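Side-chain contact in possible phosphoglycerate mutase GPM2 (PDB 2A6P), which acts as a broad-specificity phosphatase that can serve as a fructose-1,6-bisphosphatase in gluconeogenesis but shows negligible phosphoglycerate mutase activity: residues Ala136-His141 against Val147-His152. Numbering follows the deposited sequence.
Sequences ALALEH and VLFVSH
Val-147, the first residue of strand 147-151, presses against the last turn of helix 124-141. From its CB, pointed at the helix, two methyls diverge. CG2 lies 3.6 Å from the carbonyl O of Ala-138 and 3.8 Å from CB of His-141, so it touches the backbone of one helix residue and the side chain of another; CG1, anti to the backbone N (chi1 175°), approaches CB of Ala-138 at 4.3 Å. A beta-branched residue suits this place, being at home in a strand and offering two methyls to different atoms of the helix. The small Ala-138 lets the helix come close, its CA 6.2 Å from that of Val-147. Two residues along the strand, the ring of Phe-149, at the end of a long side chain, reaches the helix: CB of Ala-138 (4.1 Å from CZ) and, more loosely, CD2 of Leu-137 (near CE1) both approach it obliquely. His-141 contributes its CB, whereas its imidazole turns off from the strand, where ND1 makes a weak hydrogen bond to O of Leu-137. Leu-13 and Ile-61 of the flanking strands also touch Val-147. Segment 136-141 runs roughly antiparallel to the strand (149°), helix on sheet as in the alpha/beta core of the histidine phosphatase fold; strand 147-151 leads into His-152, N-cap of helix 153-163 and probably the transition-state stabiliser, its ring meeting that of His-18.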
ATOM      1  N   ALA A 136       7.511 -13.694 -11.916  1.00 25.17           N
ATOM      2  CA  ALA A 136       8.089 -15.035 -12.032  1.00 26.04           C
ATOM      3  C   ALA A 136       9.584 -14.961 -11.769  1.00 26.77           C
ATOM      4  O   ALA A 136      10.151 -15.829 -11.099  1.00 26.24           O
ATOM      5  CB  ALA A 136       7.830 -15.614 -13.435  1.00 25.33           C
ATOM      6  N   LEU A 137      10.219 -13.920 -12.303  1.00 26.06           N
ATOM      7  CA  LEU A 137      11.647 -13.731 -12.110  1.00 26.87           C
ATOM      8  C   LEU A 137      11.962 -13.595 -10.616  1.00 26.31           C
ATOM      9  O   LEU A 137      12.849 -14.266 -10.084  1.00 26.61           O
ATOM     10  CB  LEU A 137      12.106 -12.478 -12.858  1.00 27.18           C
ATOM     11  CG  LEU A 137      13.566 -12.049 -12.695  1.00 27.00           C
ATOM     12  CD1 LEU A 137      14.496 -13.095 -13.288  1.00 28.56           C
ATOM     13  CD2 LEU A 137      13.774 -10.720 -13.384  1.00 27.38           C
ATOM     14  N   ALA A 138      11.211 -12.726  -9.951  1.00 25.04           N
ATOM     15  CA  ALA A 138      11.388 -12.461  -8.530  1.00 24.18           C
ATOM     16  C   ALA A 138      11.290 -13.716  -7.669  1.00 23.66           C
ATOM     17  O   ALA A 138      12.173 -13.985  -6.860  1.00 22.35           O
ATOM     18  CB  ALA A 138      10.362 -11.437  -8.074  1.00 23.36           C
ATOM     19  N   LEU A 139      10.209 -14.471  -7.848  1.00 24.39           N
ATOM     20  CA  LEU A 139       9.964 -15.699  -7.086  1.00 26.26           C
ATOM     21  C   LEU A 139      11.106 -16.710  -7.165  1.00 28.57           C
ATOM     22  O   LEU A 139      11.319 -17.481  -6.229  1.00 29.06           O
ATOM     23  CB  LEU A 139       8.669 -16.367  -7.560  1.00 24.31           C
ATOM     24  CG  LEU A 139       7.359 -15.647  -7.251  1.00 23.39           C
ATOM     25  CD1 LEU A 139       6.215 -16.378  -7.925  1.00 23.94           C
ATOM     26  CD2 LEU A 139       7.150 -15.582  -5.746  1.00 22.16           C
ATOM     27  N   GLU A 140      11.840 -16.703  -8.277  1.00 30.47           N
ATOM     28  CA  GLU A 140      12.943 -17.634  -8.446  1.00 32.25           C
ATOM     29  C   GLU A 140      14.134 -17.284  -7.583  1.00 32.16           C
ATOM     30  O   GLU A 140      14.835 -18.178  -7.105  1.00 33.60           O
ATOM     31  CB  GLU A 140      13.389 -17.700  -9.899  1.00 35.31           C
ATOM     32  CG  GLU A 140      14.447 -18.768 -10.118  1.00 42.25           C
ATOM     33  CD  GLU A 140      14.817 -18.939 -11.572  1.00 46.33           C
ATOM     34  OE1 GLU A 140      15.276 -17.947 -12.183  1.00 47.38           O
ATOM     35  OE2 GLU A 140      14.649 -20.065 -12.098  1.00 49.90           O
ATOM     36  N   HIS A 141      14.381 -15.994  -7.381  1.00 31.15           N
ATOM     37  CA  HIS A 141      15.505 -15.596  -6.549  1.00 30.28           C
ATOM     38  C   HIS A 141      15.131 -15.499  -5.083  1.00 29.74           C
ATOM     39  O   HIS A 141      15.976 -15.675  -4.215  1.00 30.16           O
ATOM     40  CB  HIS A 141      16.081 -14.259  -7.011  1.00 30.89           C
ATOM     41  CG  HIS A 141      16.831 -14.340  -8.306  1.00 31.76           C
ATOM     42  ND1 HIS A 141      16.265 -14.005  -9.516  1.00 31.95           N
ATOM     43  CD2 HIS A 141      18.093 -14.748  -8.582  1.00 30.94           C
ATOM     44  CE1 HIS A 141      17.143 -14.202 -10.483  1.00 29.89           C
ATOM     45  NE2 HIS A 141      18.260 -14.654  -9.942  1.00 31.78           N
ATOM     46  N   VAL A 147      14.646  -9.546  -3.342  1.00 21.84           N
ATOM     47  CA  VAL A 147      14.719  -8.983  -4.701  1.00 20.03           C
ATOM     48  C   VAL A 147      14.336  -7.496  -4.753  1.00 20.63           C
ATOM     49  O   VAL A 147      13.364  -7.077  -4.128  1.00 20.59           O
ATOM     50  CB  VAL A 147      13.784  -9.767  -5.675  1.00 18.18           C
ATOM     51  CG1 VAL A 147      13.762  -9.097  -7.044  1.00 17.01           C
ATOM     52  CG2 VAL A 147      14.258 -11.214  -5.798  1.00 18.16           C
ATOM     53  N   LEU A 148      15.106  -6.705  -5.502  1.00 21.29           N
ATOM     54  CA  LEU A 148      14.832  -5.276  -5.644  1.00 21.40           C
ATOM     55  C   LEU A 148      14.741  -4.826  -7.106  1.00 21.03           C
ATOM     56  O   LEU A 148      15.700  -4.959  -7.872  1.00 18.82           O
ATOM     57  CB  LEU A 148      15.906  -4.445  -4.924  1.00 22.08           C
ATOM     58  CG  LEU A 148      15.860  -2.922  -5.147  1.00 24.51           C
ATOM     59  CD1 LEU A 148      14.532  -2.363  -4.699  1.00 24.23           C
ATOM     60  CD2 LEU A 148      16.984  -2.253  -4.384  1.00 26.03           C
ATOM     61  N   PHE A 149      13.581  -4.302  -7.486  1.00 19.49           N
ATOM     62  CA  PHE A 149      13.377  -3.808  -8.840  1.00 17.28           C
ATOM     63  C   PHE A 149      13.486  -2.298  -8.813  1.00 17.68           C
ATOM     64  O   PHE A 149      12.799  -1.647  -8.017  1.00 18.30           O
ATOM     65  CB  PHE A 149      11.967  -4.134  -9.366  1.00 15.95           C
ATOM     66  CG  PHE A 149      11.728  -5.583  -9.724  1.00 12.13           C
ATOM     67  CD1 PHE A 149      12.774  -6.499  -9.811  1.00 12.13           C
ATOM     68  CD2 PHE A 149      10.436  -6.014 -10.031  1.00 12.00           C
ATOM     69  CE1 PHE A 149      12.535  -7.833 -10.204  1.00 11.23           C
ATOM     70  CE2 PHE A 149      10.185  -7.334 -10.424  1.00 11.69           C
ATOM     71  CZ  PHE A 149      11.239  -8.248 -10.511  1.00 10.40           C
ATOM     72  N   VAL A 150      14.339  -1.731  -9.663  1.00 17.42           N
ATOM     73  CA  VAL A 150      14.436  -0.271  -9.764  1.00 15.40           C
ATOM     74  C   VAL A 150      13.748  -0.044 -11.110  1.00 16.49           C
ATOM     75  O   VAL A 150      14.300  -0.382 -12.159  1.00 14.99           O
ATOM     76  CB  VAL A 150      15.883   0.197  -9.812  1.00 14.75           C
ATOM     77  CG1 VAL A 150      15.936   1.736  -9.958  1.00 12.68           C
ATOM     78  CG2 VAL A 150      16.603  -0.276  -8.552  1.00 13.16           C
ATOM     79  N   SER A 151      12.538   0.512 -11.073  1.00 15.12           N
ATOM     80  CA  SER A 151      11.742   0.667 -12.285  1.00 13.99           C
ATOM     81  C   SER A 151      10.940   1.975 -12.388  1.00 13.16           C
ATOM     82  O   SER A 151      11.391   3.021 -11.914  1.00 12.56           O
ATOM     83  CB  SER A 151      10.824  -0.573 -12.388  1.00 12.59           C
ATOM     84  OG  SER A 151       9.978  -0.573 -13.523  1.00 13.64           O
ATOM     85  N   HIS A 152       9.760   1.910 -13.011  1.00 13.89           N
ATOM     86  CA  HIS A 152       8.914   3.089 -13.198  1.00 12.28           C
ATOM     87  C   HIS A 152       7.534   3.038 -12.527  1.00 12.86           C
ATOM     88  O   HIS A 152       7.113   1.997 -12.020  1.00 11.15           O
ATOM     89  CB  HIS A 152       8.752   3.369 -14.696  1.00 12.25           C
ATOM     90  CG  HIS A 152      10.053   3.515 -15.421  1.00 12.23           C
ATOM     91  ND1 HIS A 152      10.832   2.432 -15.771  1.00 13.12           N
ATOM     92  CD2 HIS A 152      10.728   4.613 -15.834  1.00 11.05           C
ATOM     93  CE1 HIS A 152      11.930   2.856 -16.372  1.00  8.59           C
ATOM     94  NE2 HIS A 152      11.892   4.175 -16.422  1.00 13.53           N
TER